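Local coordinates for beta-galactosidase (Trichoderma reesei, PDB 3OG2), which probably hydrolyses beta-D-galactosides, releasing the terminal non-reducing beta-D-galactose, as a glycoside hydrolase of family 35, at residues N24-D29 with A164-G169; G45-F50 with E98-A103; Y110-P115 with P211-D216; H156-I161 with I173-E178. One frame throughout, in Å; residues are numbered along the deposited sequence. Where two conformers were deposited one is given.

Contact 1 of 4, residues N24-D29 with A164-G169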
loop_
_atom_site.group_PDB
_atom_site.type_symbol
_atom_site.label_atom_id
_atom_site.label_comp_id
_atom_site.label_asym_id
_atom_site.label_seq_id
_atom_site.Cartn_x
_atom_site.Cartn_y
_atom_site.Cartn_z
ATOM N N ASN A 24 -14.789 9.010 -26.069
ATOM C CA ASN A 24 -14.468 7.744 -26.746
ATOM C C ASN A 24 -13.007 7.355 -26.559
ATOM O O ASN A 24 -12.506 6.493 -27.270
ATOM C CB ASN A 24 -14.839 7.798 -28.218
ATOM C CG ASN A 24 -13.919 8.709 -28.953
ATOM O OD1 ASN A 24 -13.368 9.643 -28.392
ATOM N ND2 ASN A 24 -13.719 8.424 -30.244
ATOM N N ILE A 25 -12.319 7.916 -25.579
ATOM C CA ILE A 25 -10.936 7.515 -25.278
ATOM C C ILE A 25 -10.928 6.236 -24.453
ATOM O O ILE A 25 -10.166 5.315 -24.729
ATOM C CB ILE A 25 -10.270 8.721 -24.602
ATOM C CG1 ILE A 25 -10.545 10.025 -25.404
ATOM C CG2 ILE A 25 -8.786 8.567 -24.372
ATOM C CD1 ILE A 25 -10.018 9.946 -26.825
ATOM N N VAL A 26 -11.769 6.191 -23.424
ATOM C CA VAL A 26 -11.855 5.013 -22.546
ATOM C C VAL A 26 -13.258 4.447 -22.665
ATOM O O VAL A 26 -14.215 5.097 -22.242
ATOM C CB VAL A 26 -11.536 5.329 -21.069
ATOM C CG1 VAL A 26 -11.518 4.056 -20.220
ATOM C CG2 VAL A 26 -10.170 6.023 -20.918
ATOM N N THR A 27 -13.356 3.252 -23.280
ATOM C CA THR A 27 -14.639 2.648 -23.500
ATOM C C THR A 27 -14.573 1.201 -23.022
ATOM O O THR A 27 -13.519 0.759 -22.496
ATOM C CB THR A 27 -15.089 2.773 -24.970
ATOM O OG1 THR A 27 -14.128 2.123 -25.844
ATOM C CG2 THR A 27 -15.252 4.217 -25.412
ATOM N N TRP A 28 -15.643 0.432 -23.175
ATOM C CA TRP A 28 -15.629 -0.921 -22.612
ATOM C C TRP A 28 -16.663 -1.760 -23.374
ATOM O O TRP A 28 -17.603 -1.201 -23.942
ATOM C CB TRP A 28 -15.910 -0.962 -21.078
ATOM C CG TRP A 28 -17.333 -0.512 -20.801
ATOM C CD1 TRP A 28 -18.457 -1.299 -20.751
ATOM C CD2 TRP A 28 -17.745 0.847 -20.568
ATOM N NE1 TRP A 28 -19.558 -0.548 -20.520
ATOM C CE2 TRP A 28 -19.156 0.770 -20.394
ATOM C CE3 TRP A 28 -17.111 2.103 -20.483
ATOM C CZ2 TRP A 28 -19.920 1.890 -20.142
ATOM C CZ3 TRP A 28 -17.925 3.190 -20.246
ATOM C CH2 TRP A 28 -19.303 3.097 -20.078
ATOM N N ASP A 29 -16.522 -3.074 -23.249
ATOM C CA ASP A 29 -17.628 -3.960 -23.556
ATOM C C ASP A 29 -17.614 -5.142 -22.609
ATOM O O ASP A 29 -17.034 -5.039 -21.483
ATOM C CB ASP A 29 -17.540 -4.327 -25.043
ATOM C CG ASP A 29 -16.388 -5.217 -25.431
ATOM O OD1 ASP A 29 -15.590 -5.671 -24.549
ATOM O OD2 ASP A 29 -16.228 -5.505 -26.639
ATOM N N ALA A 164 -6.591 15.922 -14.802
ATOM C CA ALA A 164 -5.591 14.864 -15.056
ATOM C C ALA A 164 -6.176 13.733 -15.880
ATOM O O ALA A 164 -5.529 12.707 -16.078
ATOM C CB ALA A 164 -5.062 14.357 -13.739
ATOM N N GLN A 165 -7.415 13.827 -16.362
ATOM C CA GLN A 165 -7.970 12.760 -17.190
ATOM C C GLN A 165 -7.251 12.606 -18.509
ATOM O O GLN A 165 -6.689 13.544 -19.083
ATOM C CB GLN A 165 -9.465 13.093 -17.472
ATOM C CG GLN A 165 -10.332 12.845 -16.222
ATOM C CD GLN A 165 -11.741 13.330 -16.471
ATOM O OE1 GLN A 165 -12.703 12.544 -16.371
ATOM N NE2 GLN A 165 -11.957 14.611 -16.754
ATOM N N ILE A 166 -7.295 11.350 -18.993
ATOM C CA ILE A 166 -6.723 11.008 -20.282
ATOM C C ILE A 166 -7.323 11.847 -21.427
ATOM O O ILE A 166 -6.666 12.130 -22.446
ATOM C CB ILE A 166 -6.859 9.492 -20.513
ATOM C CG1 ILE A 166 -6.083 9.022 -21.713
ATOM C CG2 ILE A 166 -8.347 9.085 -20.654
ATOM C CD1 ILE A 166 -6.022 7.511 -21.901
ATOM N N THR A 167 -8.568 12.336 -21.260
ATOM C CA THR A 167 -9.222 13.193 -22.264
ATOM C C THR A 167 -8.559 14.553 -22.312
ATOM O O THR A 167 -8.807 15.289 -23.266
ATOM C CB THR A 167 -10.710 13.337 -21.898
ATOM O OG1 THR A 167 -10.806 13.612 -20.522
ATOM C CG2 THR A 167 -11.448 12.028 -22.147
ATOM N N ASN A 168 -7.760 14.916 -21.330
ATOM C CA ASN A 168 -6.990 16.157 -21.267
ATOM C C ASN A 168 -5.485 15.899 -21.361
ATOM O O ASN A 168 -4.730 16.788 -21.037
ATOM C CB ASN A 168 -7.171 16.897 -19.933
ATOM C CG ASN A 168 -8.593 17.304 -19.788
ATOM O OD1 ASN A 168 -9.192 17.726 -20.804
ATOM N ND2 ASN A 168 -9.132 17.206 -18.597
ATOM N N GLY A 169 -5.067 14.713 -21.769
ATOM C CA GLY A 169 -3.641 14.440 -21.884
ATOM C C GLY A 169 -2.994 13.962 -20.597
ATOM O O GLY A 169 -1.767 13.963 -20.526
#
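Val26 and Ile166, both buried, make the close part of this contact, their CG2 methyls meeting at 3.6 Å. On the same side chain of Ile166, CG2 also takes Ile25 CG2 at 3.8 Å, so one methyl of the loop is shared by two successive residues of the other segment. Ile25 CG2 lies against the CG1 and CD1 branch of Ile166 as well, at 3.8 Å from CG1. The torsions of Ile166 explain this double use: CG1 stands anti to the backbone N (chi1 -170°), which leaves CG2 between the N and the carbonyl carbon, and both branches face residues 25 and 26. With an alanine at Ile166, the methyls of Ile25 and Val26 would probably lose their shared partner and a gap would open between loop and strand end.

Packing thins toward the outside. There Thr167 CG2 reaches Ile25 CG1 at 3.9 Å, and both residues are partly exposed to solvent. Ile25 was modelled in two conformers, so its contacts hold for one of them. The 3-10 turn that presents Ile166 and Thr167 is closed by Asn168 N to Gln165 O, 2.8 Å.

Loop 164-169 joins helix 144-163 to strand 172-177 at the N-terminal end of the barrel strands, the end remote from the galactose site. Strand 26-28 pairs with strand 33-35 in a hairpin beside it, Val26 touching Leu33, while Ile166 rests on Val35 and Ile173.

Contact 2 of 4, residues G45-F50 with E98-A103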
loop_
_atom_site.group_PDB
_atom_site.type_symbol
_atom_site.label_atom_id
_atom_site.label_comp_id
_atom_site.label_asym_id
_atom_site.label_seq_id
_atom_site.Cartn_x
_atom_site.Cartn_y
_atom_site.Cartn_z
ATOM N N GLY A 45 -1.842 -1.672 -9.578
ATOM C CA GLY A 45 -1.359 -1.816 -8.211
ATOM C C GLY A 45 -1.851 -0.651 -7.361
ATOM O O GLY A 45 -1.787 0.489 -7.840
ATOM N N GLU A 46 -2.193 -0.866 -6.127
ATOM C CA GLU A 46 -2.645 0.199 -5.255
ATOM C C GLU A 46 -1.449 0.916 -4.593
ATOM O O GLU A 46 -0.571 0.238 -4.038
ATOM C CB GLU A 46 -3.518 -0.373 -4.118
ATOM C CG GLU A 46 -4.229 0.719 -3.363
ATOM C CD GLU A 46 -5.555 1.168 -3.913
ATOM O OE1 GLU A 46 -6.044 0.648 -4.961
ATOM O OE2 GLU A 46 -6.165 2.091 -3.287
ATOM N N VAL A 47 -1.485 2.246 -4.672
ATOM C CA VAL A 47 -0.480 3.149 -4.073
ATOM C C VAL A 47 -1.225 4.339 -3.493
ATOM O O VAL A 47 -2.081 4.873 -4.180
ATOM C CB VAL A 47 0.528 3.642 -5.116
ATOM C CG1 VAL A 47 1.512 4.653 -4.495
ATOM C CG2 VAL A 47 1.271 2.479 -5.771
ATOM N N HIS A 48 -0.891 4.741 -2.278
ATOM C CA HIS A 48 -1.625 5.865 -1.662
ATOM C C HIS A 48 -0.675 7.029 -1.534
ATOM O O HIS A 48 0.267 6.968 -0.762
ATOM C CB HIS A 48 -2.144 5.496 -0.285
ATOM C CG HIS A 48 -3.195 4.409 -0.383
ATOM N ND1 HIS A 48 -3.622 3.703 0.679
ATOM C CD2 HIS A 48 -3.879 4.005 -1.495
ATOM C CE1 HIS A 48 -4.553 2.838 0.222
ATOM N NE2 HIS A 48 -4.720 2.994 -1.084
ATOM N N PRO A 49 -0.857 8.097 -2.317
ATOM C CA PRO A 49 0.144 9.184 -2.348
ATOM C C PRO A 49 0.370 9.773 -0.972
ATOM O O PRO A 49 1.497 10.173 -0.652
ATOM C CB PRO A 49 -0.435 10.201 -3.330
ATOM C CG PRO A 49 -1.835 9.809 -3.584
ATOM C CD PRO A 49 -1.949 8.317 -3.293
ATOM N N PHE A 50 -0.681 9.847 -0.148
ATOM C CA PHE A 50 -0.494 10.468 1.160
ATOM C C PHE A 50 0.293 9.624 2.138
ATOM O O PHE A 50 0.650 10.150 3.203
ATOM C CB PHE A 50 -1.893 10.824 1.732
ATOM C CG PHE A 50 -2.832 9.637 1.793
ATOM C CD1 PHE A 50 -2.801 8.773 2.886
ATOM C CD2 PHE A 50 -3.742 9.418 0.741
ATOM C CE1 PHE A 50 -3.634 7.655 2.964
ATOM C CE2 PHE A 50 -4.546 8.284 0.826
ATOM C CZ PHE A 50 -4.497 7.404 1.896
ATOM N N GLU A 98 -0.237 16.718 -7.957
ATOM C CA GLU A 98 0.387 16.972 -9.250
ATOM C C GLU A 98 1.683 16.184 -9.439
ATOM O O GLU A 98 1.872 15.619 -10.533
ATOM C CB GLU A 98 0.583 18.478 -9.457
ATOM C CG GLU A 98 -0.730 19.237 -9.429
ATOM C CD GLU A 98 -1.874 18.664 -10.230
ATOM O OE1 GLU A 98 -1.669 18.302 -11.406
ATOM O OE2 GLU A 98 -2.988 18.562 -9.675
ATOM N N PRO A 99 2.567 16.059 -8.448
ATOM C CA PRO A 99 3.752 15.207 -8.699
ATOM C C PRO A 99 3.431 13.742 -8.903
ATOM O O PRO A 99 4.158 13.009 -9.559
ATOM C CB PRO A 99 4.569 15.375 -7.404
ATOM C CG PRO A 99 4.131 16.740 -6.878
ATOM C CD PRO A 99 2.629 16.688 -7.109
ATOM N N PHE A 100 2.332 13.274 -8.331
ATOM C CA PHE A 100 1.874 11.909 -8.483
ATOM C C PHE A 100 1.399 11.737 -9.938
ATOM O O PHE A 100 1.813 10.768 -10.603
ATOM C CB PHE A 100 0.781 11.628 -7.459
ATOM C CG PHE A 100 0.393 10.162 -7.327
ATOM C CD1 PHE A 100 1.225 9.331 -6.618
ATOM C CD2 PHE A 100 -0.797 9.669 -7.836
ATOM C CE1 PHE A 100 0.859 8.025 -6.366
ATOM C CE2 PHE A 100 -1.157 8.334 -7.624
ATOM C CZ PHE A 100 -0.313 7.494 -6.897
ATOM N N PHE A 101 0.551 12.649 -10.426
ATOM C CA PHE A 101 0.139 12.585 -11.835
ATOM C C PHE A 101 1.315 12.661 -12.803
ATOM O O PHE A 101 1.367 11.932 -13.791
ATOM C CB PHE A 101 -0.843 13.700 -12.145
ATOM C CG PHE A 101 -2.154 13.700 -11.363
ATOM C CD1 PHE A 101 -2.779 12.520 -10.968
ATOM C CD2 PHE A 101 -2.759 14.909 -11.019
ATOM C CE1 PHE A 101 -3.962 12.512 -10.254
ATOM C CE2 PHE A 101 -3.983 14.905 -10.307
ATOM C CZ PHE A 101 -4.574 13.703 -9.941
ATOM N N GLU A 102 2.240 13.593 -12.495
ATOM C CA GLU A 102 3.406 13.752 -13.372
ATOM C C GLU A 102 4.257 12.504 -13.407
ATOM O O GLU A 102 4.751 12.117 -14.498
ATOM C CB GLU A 102 4.208 14.990 -12.927
ATOM C CG GLU A 102 3.402 16.268 -13.191
ATOM C CD GLU A 102 4.162 17.540 -12.913
ATOM O OE1 GLU A 102 5.358 17.416 -12.545
ATOM O OE2 GLU A 102 3.585 18.653 -13.056
ATOM N N ALA A 103 4.432 11.882 -12.242
ATOM C CA ALA A 103 5.231 10.663 -12.224
ATOM C C ALA A 103 4.529 9.547 -13.004
ATOM O O ALA A 103 5.178 8.741 -13.646
ATOM C CB ALA A 103 5.490 10.195 -10.796
#
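The TIM barrel of this enzyme keeps its helices against the outer face of its strands, and here Phe100 of helix 98-107 meets Val47 and Pro49 where strand 38-47 gives way to a short 3-10 turn. Pro49 lies over one face of the phenyl ring: its CB is 4.0 Å from the ring centroid and 22° off the normal, a CH-pi contact displaced toward CD1. Val47 comes from another direction, with CG1 at the ring edge, near its plane and 3.9 Å from Phe100 CE1. Face and edge are thus met by two residues two positions apart in the chain, with His48 between them. The ring reaches them because Phe100 CG is anti to its backbone N (chi1 -169°), which extends the side chain off the helix.

Tyr58 and Phe75 add edge-to-face contacts to the same ring, so the cluster also ties in helix 58-66 and strand 72-76. If a serine took the place of Phe100, Pro49 CB would probably be left without its aromatic face and a gap would open between helix and strand.

Pro49 lies about 6 Å, side chain to side chain, from Tyr76 of the galactose site. His48 turns the other way: its NE2 donates to Glu46 OE2 at 2.8 Å, the oxygen lying 1° out of the imidazole plane and using its anti lone pair.

Contact 3 of 4, residues Y110-P115 with P211-D216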
loop_
_atom_site.group_PDB
_atom_site.type_symbol
_atom_site.label_atom_id
_atom_site.label_comp_id
_atom_site.label_asym_id
_atom_site.label_seq_id
_atom_site.Cartn_x
_atom_site.Cartn_y
_atom_site.Cartn_z
ATOM N N TYR A 110 -1.241 4.485 -16.225
ATOM C CA TYR A 110 -2.556 5.125 -16.121
ATOM C C TYR A 110 -3.044 5.013 -14.669
ATOM O O TYR A 110 -2.487 4.240 -13.876
ATOM C CB TYR A 110 -3.540 4.485 -17.086
ATOM C CG TYR A 110 -3.211 4.767 -18.530
ATOM C CD1 TYR A 110 -3.262 6.081 -18.987
ATOM C CD2 TYR A 110 -2.896 3.759 -19.423
ATOM C CE1 TYR A 110 -2.985 6.409 -20.341
ATOM C CE2 TYR A 110 -2.630 4.068 -20.749
ATOM C CZ TYR A 110 -2.687 5.364 -21.182
ATOM O OH TYR A 110 -2.376 5.652 -22.527
ATOM N N LEU A 111 -4.084 5.797 -14.328
ATOM C CA LEU A 111 -4.545 5.829 -12.946
ATOM C C LEU A 111 -6.049 5.625 -12.821
ATOM O O LEU A 111 -6.854 6.154 -13.626
ATOM C CB LEU A 111 -4.227 7.206 -12.323
ATOM C CG LEU A 111 -2.725 7.531 -12.176
ATOM C CD1 LEU A 111 -2.570 8.977 -11.676
ATOM C CD2 LEU A 111 -1.998 6.553 -11.304
ATOM N N LEU A 112 -6.392 4.880 -11.770
ATOM C CA LEU A 112 -7.756 4.751 -11.239
ATOM C C LEU A 112 -7.818 5.623 -9.993
ATOM O O LEU A 112 -7.143 5.326 -9.007
ATOM C CB LEU A 112 -8.038 3.276 -10.947
ATOM C CG LEU A 112 -9.214 3.012 -9.989
ATOM C CD1 LEU A 112 -10.518 3.698 -10.392
ATOM C CD2 LEU A 112 -9.458 1.500 -9.863
ATOM N N ALA A 113 -8.592 6.709 -10.061
ATOM C CA ALA A 113 -8.690 7.659 -8.955
ATOM C C ALA A 113 -9.847 7.288 -8.041
ATOM O O ALA A 113 -10.961 7.096 -8.549
ATOM C CB ALA A 113 -8.926 9.068 -9.526
ATOM N N ARG A 114 -9.573 7.233 -6.734
ATOM C CA ARG A 114 -10.599 6.785 -5.763
ATOM C C ARG A 114 -10.620 7.797 -4.635
ATOM O O ARG A 114 -10.024 7.552 -3.552
ATOM C CB ARG A 114 -10.309 5.343 -5.298
ATOM C CG ARG A 114 -9.831 4.423 -6.417
ATOM C CD ARG A 114 -10.021 2.956 -6.125
ATOM N NE ARG A 114 -9.207 2.490 -5.012
ATOM C CZ ARG A 114 -9.619 1.563 -4.155
ATOM N NH1 ARG A 114 -10.857 1.044 -4.189
ATOM N NH2 ARG A 114 -8.756 1.151 -3.198
ATOM N N PRO A 115 -11.260 8.950 -4.821
ATOM C CA PRO A 115 -11.169 10.000 -3.824
ATOM C C PRO A 115 -12.184 9.938 -2.685
ATOM O O PRO A 115 -12.203 10.839 -1.849
ATOM C CB PRO A 115 -11.394 11.287 -4.656
ATOM C CG PRO A 115 -12.337 10.847 -5.720
ATOM C CD PRO A 115 -11.928 9.412 -6.061
ATOM N N PRO A 211 -15.049 6.726 -17.353
ATOM C CA PRO A 211 -16.038 5.813 -16.773
ATOM C C PRO A 211 -15.903 5.750 -15.250
ATOM O O PRO A 211 -14.811 5.812 -14.694
ATOM C CB PRO A 211 -15.699 4.466 -17.381
ATOM C CG PRO A 211 -14.991 4.840 -18.697
ATOM C CD PRO A 211 -14.144 6.023 -18.296
ATOM N N LEU A 212 -17.097 5.532 -14.658
ATOM C CA LEU A 212 -17.178 5.333 -13.199
ATOM C C LEU A 212 -17.236 3.839 -12.902
ATOM O O LEU A 212 -18.027 3.114 -13.519
ATOM C CB LEU A 212 -18.456 5.980 -12.613
ATOM C CG LEU A 212 -18.569 7.474 -12.869
ATOM C CD1 LEU A 212 -19.932 7.961 -12.367
ATOM C CD2 LEU A 212 -17.386 8.183 -12.232
ATOM N N ILE A 213 -16.417 3.408 -11.979
ATOM C CA ILE A 213 -16.347 1.999 -11.564
ATOM C C ILE A 213 -16.506 1.962 -10.074
ATOM O O ILE A 213 -15.989 2.828 -9.343
ATOM C CB ILE A 213 -15.007 1.417 -12.008
ATOM C CG1 ILE A 213 -14.944 -0.114 -11.803
ATOM C CG2 ILE A 213 -13.797 2.087 -11.356
ATOM C CD1 ILE A 213 -13.806 -0.794 -12.591
ATOM N N ASN A 214 -17.263 0.976 -9.579
ATOM C CA ASN A 214 -17.393 0.871 -8.127
ATOM C C ASN A 214 -16.643 -0.363 -7.613
ATOM O O ASN A 214 -15.994 -1.075 -8.346
ATOM C CB ASN A 214 -18.884 0.853 -7.677
ATOM C CG ASN A 214 -19.627 -0.382 -8.126
ATOM O OD1 ASN A 214 -19.236 -1.149 -9.018
ATOM N ND2 ASN A 214 -20.803 -0.494 -7.573
ATOM N N ASN A 215 -16.725 -0.540 -6.276
ATOM C CA ASN A 215 -15.999 -1.612 -5.641
ATOM C C ASN A 215 -16.807 -2.220 -4.530
ATOM O O ASN A 215 -16.524 -2.086 -3.347
ATOM C CB ASN A 215 -14.609 -1.143 -5.141
ATOM C CG ASN A 215 -14.616 -0.192 -3.982
ATOM O OD1 ASN A 215 -15.497 0.683 -3.898
ATOM N ND2 ASN A 215 -13.654 -0.332 -3.087
ATOM N N ASP A 216 -17.844 -2.926 -4.906
ATOM C CA ASP A 216 -18.667 -3.651 -3.953
ATOM C C ASP A 216 -17.790 -4.573 -3.114
ATOM O O ASP A 216 -16.880 -5.222 -3.650
ATOM C CB ASP A 216 -19.735 -4.394 -4.727
ATOM C CG ASP A 216 -21.092 -4.618 -4.061
ATOM O OD1 ASP A 216 -21.242 -4.296 -2.860
ATOM O OD2 ASP A 216 -21.980 -5.172 -4.763
#
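Leu112 and Ile213, which touch through their side chains, have CA atoms 9.0 Å apart, because strand 172-177 runs between their two segments and bonds through its backbone to both. The side chains therefore meet over the inner face of that strand, inside the TIM barrel. In the apolar layer Leu112 CD1 meets Ile213 CG2 at 3.8 Å, the two side chains crossing at about a right angle. Ile213 holds CG1 anti to the backbone N (chi1 -171°), which turns CG2 toward the leucine.

One layer nearer the galactose site, Arg114 and Asn215 come together. Arg114 NH1 and Asn215 ND2 are 3.3 Å apart, yet both are donors and form no hydrogen bond. The amide nitrogen comes up at the edge of the guanidinium, near its plane, while the amide plane itself is turned 87° from it. Each group has its acceptors elsewhere. Arg114 NH2 makes a salt bridge with Glu46, and NH1 one with the galactose-site residue Glu278 along with a hydrogen bond to Gln176 OE1. Asn215 OD1 accepts from Glu180 N, and its ND2 donates to Asn179 OD1.

The two donors are probably tolerated side by side because each has oxygen acceptors of its own. The pair is best read as a second shell: Arg114 probably helps to position Glu278, and Asn215 probably does the same for Asn179 and Glu180, all three of them galactose-binding residues.

Contact 4 of 4, residues H156-I161 with I173-E178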
loop_
_atom_site.group_PDB
_atom_site.type_symbol
_atom_site.label_atom_id
_atom_site.label_comp_id
_atom_site.label_asym_id
_atom_site.label_seq_id
_atom_site.Cartn_x
_atom_site.Cartn_y
_atom_site.Cartn_z
ATOM N N HIS A 156 -13.490 20.237 -5.145
ATOM C CA HIS A 156 -12.082 20.530 -5.337
ATOM C C HIS A 156 -11.320 19.317 -5.850
ATOM O O HIS A 156 -10.566 19.399 -6.835
ATOM C CB HIS A 156 -11.425 20.991 -4.001
ATOM C CG HIS A 156 -11.733 22.422 -3.742
ATOM N ND1 HIS A 156 -12.893 22.892 -3.131
ATOM C CD2 HIS A 156 -10.958 23.512 -4.009
ATOM C CE1 HIS A 156 -12.821 24.235 -3.067
ATOM N NE2 HIS A 156 -11.659 24.624 -3.595
ATOM N N ILE A 157 -11.464 18.151 -5.174
ATOM C CA ILE A 157 -10.610 17.018 -5.569
ATOM C C ILE A 157 -11.042 16.455 -6.913
ATOM O O ILE A 157 -10.191 16.035 -7.718
ATOM C CB ILE A 157 -10.574 15.942 -4.458
ATOM C CG1 ILE A 157 -9.345 15.035 -4.628
ATOM C CG2 ILE A 157 -11.856 15.092 -4.399
ATOM C CD1 ILE A 157 -8.020 15.720 -4.363
ATOM N N ALA A 158 -12.345 16.425 -7.218
ATOM C CA ALA A 158 -12.762 15.865 -8.496
ATOM C C ALA A 158 -12.395 16.819 -9.589
ATOM O O ALA A 158 -12.138 16.346 -10.706
ATOM C CB ALA A 158 -14.240 15.497 -8.475
ATOM N N SER A 159 -12.295 18.127 -9.340
ATOM C CA SER A 159 -11.813 18.985 -10.441
ATOM C C SER A 159 -10.312 18.824 -10.652
ATOM O O SER A 159 -9.876 18.861 -11.802
ATOM C CB SER A 159 -12.196 20.421 -10.166
ATOM O OG SER A 159 -11.507 20.979 -9.083
ATOM N N ILE A 160 -9.530 18.582 -9.582
ATOM C CA ILE A 160 -8.111 18.256 -9.741
ATOM C C ILE A 160 -7.959 16.981 -10.544
ATOM O O ILE A 160 -7.168 16.902 -11.487
ATOM C CB ILE A 160 -7.472 18.114 -8.346
ATOM C CG1 ILE A 160 -7.246 19.504 -7.708
ATOM C CG2 ILE A 160 -6.169 17.334 -8.374
ATOM C CD1 ILE A 160 -6.998 19.486 -6.223
ATOM N N ILE A 161 -8.734 15.956 -10.207
ATOM C CA ILE A 161 -8.657 14.688 -10.955
ATOM C C ILE A 161 -9.117 14.901 -12.381
ATOM O O ILE A 161 -8.583 14.332 -13.340
ATOM C CB ILE A 161 -9.473 13.656 -10.186
ATOM C CG1 ILE A 161 -8.820 13.339 -8.813
ATOM C CG2 ILE A 161 -9.705 12.374 -10.967
ATOM C CD1 ILE A 161 -9.619 12.271 -8.063
ATOM N N ILE A 173 -7.765 7.309 -16.053
ATOM C CA ILE A 173 -8.669 6.630 -16.995
ATOM C C ILE A 173 -9.979 6.167 -16.380
ATOM O O ILE A 173 -10.911 5.855 -17.113
ATOM C CB ILE A 173 -7.944 5.392 -17.620
ATOM C CG1 ILE A 173 -7.473 4.381 -16.574
ATOM C CG2 ILE A 173 -6.833 5.868 -18.543
ATOM C CD1 ILE A 173 -7.048 3.055 -17.161
ATOM N N LEU A 174 -10.057 6.099 -15.056
ATOM C CA LEU A 174 -11.227 5.538 -14.358
ATOM C C LEU A 174 -11.371 6.292 -13.036
ATOM O O LEU A 174 -10.396 6.770 -12.481
ATOM C CB LEU A 174 -11.075 4.076 -14.044
ATOM C CG LEU A 174 -11.051 3.129 -15.246
ATOM C CD1 LEU A 174 -10.601 1.739 -14.751
ATOM C CD2 LEU A 174 -12.443 3.051 -15.885
ATOM N N TYR A 175 -12.625 6.408 -12.575
ATOM C CA TYR A 175 -12.915 7.050 -11.307
ATOM C C TYR A 175 -13.859 6.179 -10.498
ATOM O O TYR A 175 -14.883 5.725 -11.007
ATOM C CB TYR A 175 -13.545 8.415 -11.609
ATOM C CG TYR A 175 -13.913 9.298 -10.445
ATOM C CD1 TYR A 175 -15.018 9.057 -9.610
ATOM C CD2 TYR A 175 -13.120 10.454 -10.192
ATOM C CE1 TYR A 175 -15.312 9.874 -8.567
ATOM C CE2 TYR A 175 -13.469 11.300 -9.141
ATOM C CZ TYR A 175 -14.568 11.004 -8.336
ATOM O OH TYR A 175 -14.906 11.863 -7.297
ATOM N N GLN A 176 -13.548 6.037 -9.204
ATOM C CA GLN A 176 -14.446 5.296 -8.299
ATOM C C GLN A 176 -15.094 6.292 -7.347
ATOM O O GLN A 176 -14.403 6.977 -6.561
ATOM C CB GLN A 176 -13.630 4.287 -7.462
ATOM C CG GLN A 176 -14.494 3.577 -6.422
ATOM C CD GLN A 176 -13.646 2.751 -5.497
ATOM O OE1 GLN A 176 -13.031 1.734 -5.903
ATOM N NE2 GLN A 176 -13.566 3.123 -4.205
ATOM N N PRO A 177 -16.418 6.376 -7.324
ATOM C CA PRO A 177 -17.134 7.144 -6.343
ATOM C C PRO A 177 -17.409 6.275 -5.101
ATOM O O PRO A 177 -17.758 5.102 -5.257
ATOM C CB PRO A 177 -18.457 7.473 -7.061
ATOM C CG PRO A 177 -18.648 6.399 -8.093
ATOM C CD PRO A 177 -17.335 5.729 -8.329
ATOM N N GLU A 178 -17.293 6.855 -3.893
ATOM C CA GLU A 178 -17.638 6.077 -2.668
ATOM C C GLU A 178 -16.632 4.937 -2.484
ATOM O O GLU A 178 -15.551 4.925 -3.129
ATOM C CB GLU A 178 -19.116 5.602 -2.663
ATOM C CG GLU A 178 -19.968 6.261 -1.571
ATOM C CD GLU A 178 -19.743 5.700 -0.188
ATOM O OE1 GLU A 178 -19.109 4.605 -0.070
ATOM O OE2 GLU A 178 -20.205 6.280 0.838
#
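Ala158 is the first residue of 156-161 to reach the strand, its CB standing 3.9 Å from Tyr175 OH. The methyl approaches the ring obliquely, and its distance to Tyr175 CE2 is 4.3 Å. One short turn later comes Ile161, carried to the same side of the helix; its backbone N bonds to Ile157 O at 2.9 Å. Ile161 places CG2 at the edge of the tyrosine ring, near its plane and 4.0 Å from CD2, while CD1, displaced to one side of the ring plane, comes within 4.1 Å of CE2. These distances belong to one of two deposited conformers of Ile161. Its side chain and that of Tyr175 cross at about a right angle.

The pairing belongs to a beta-alpha-beta unit of the TIM barrel: strand 110-116 leads through helix 144-163 to its parallel neighbour, strand 172-177, and the helix packs on the outside. Tyr175 bridges the gap by holding CG anti to its backbone N (chi1 -179°), which sends the ring straight out from the strand. Ala203 of helix 193-205 and Leu212 touch the same ring, as does Pro115 from the adjacent strand.

Gln176, the next residue, points to the barrel interior instead. Its NE2 donates to Glu178 O at 2.9 Å with an N-H...O angle of 156°, the donor tilted 17° from the carbonyl plane, and also bonds to Asn179 OD1. Beyond it, Glu178 OE1 forms a salt bridge with Arg140, and OE2 is hydrogen-bonded to Tyr195 OH.

Overall arrangement
All four contacts reach the curled sheet of the TIM barrel. Contact 3 comes closest to the galactose site, the side chains of Arg114 and Asn215 lying about 3 Å from those of Glu278 and Asn179 respectively. Contacts 3 and 4, centres 8 Å apart, share a strand seam: Leu111 O and Ile173 N lie at 2.8 Å, a probable hydrogen bond. Contact 2 joins contact 3 through the salt bridge of Glu46 OE2 with Arg114 NH2, 2.8 Å. Contact 4 meets contact 2 on the outer helical layer, where Phe101 CE2 and Ile160 CG2 are 3.8 Å apart. Contact 1 lies farther from the site; Ile166 CD1 packs on Tyr110 CE1 of contact 3 at 3.6 Å, at the N-terminal end of the barrel strands.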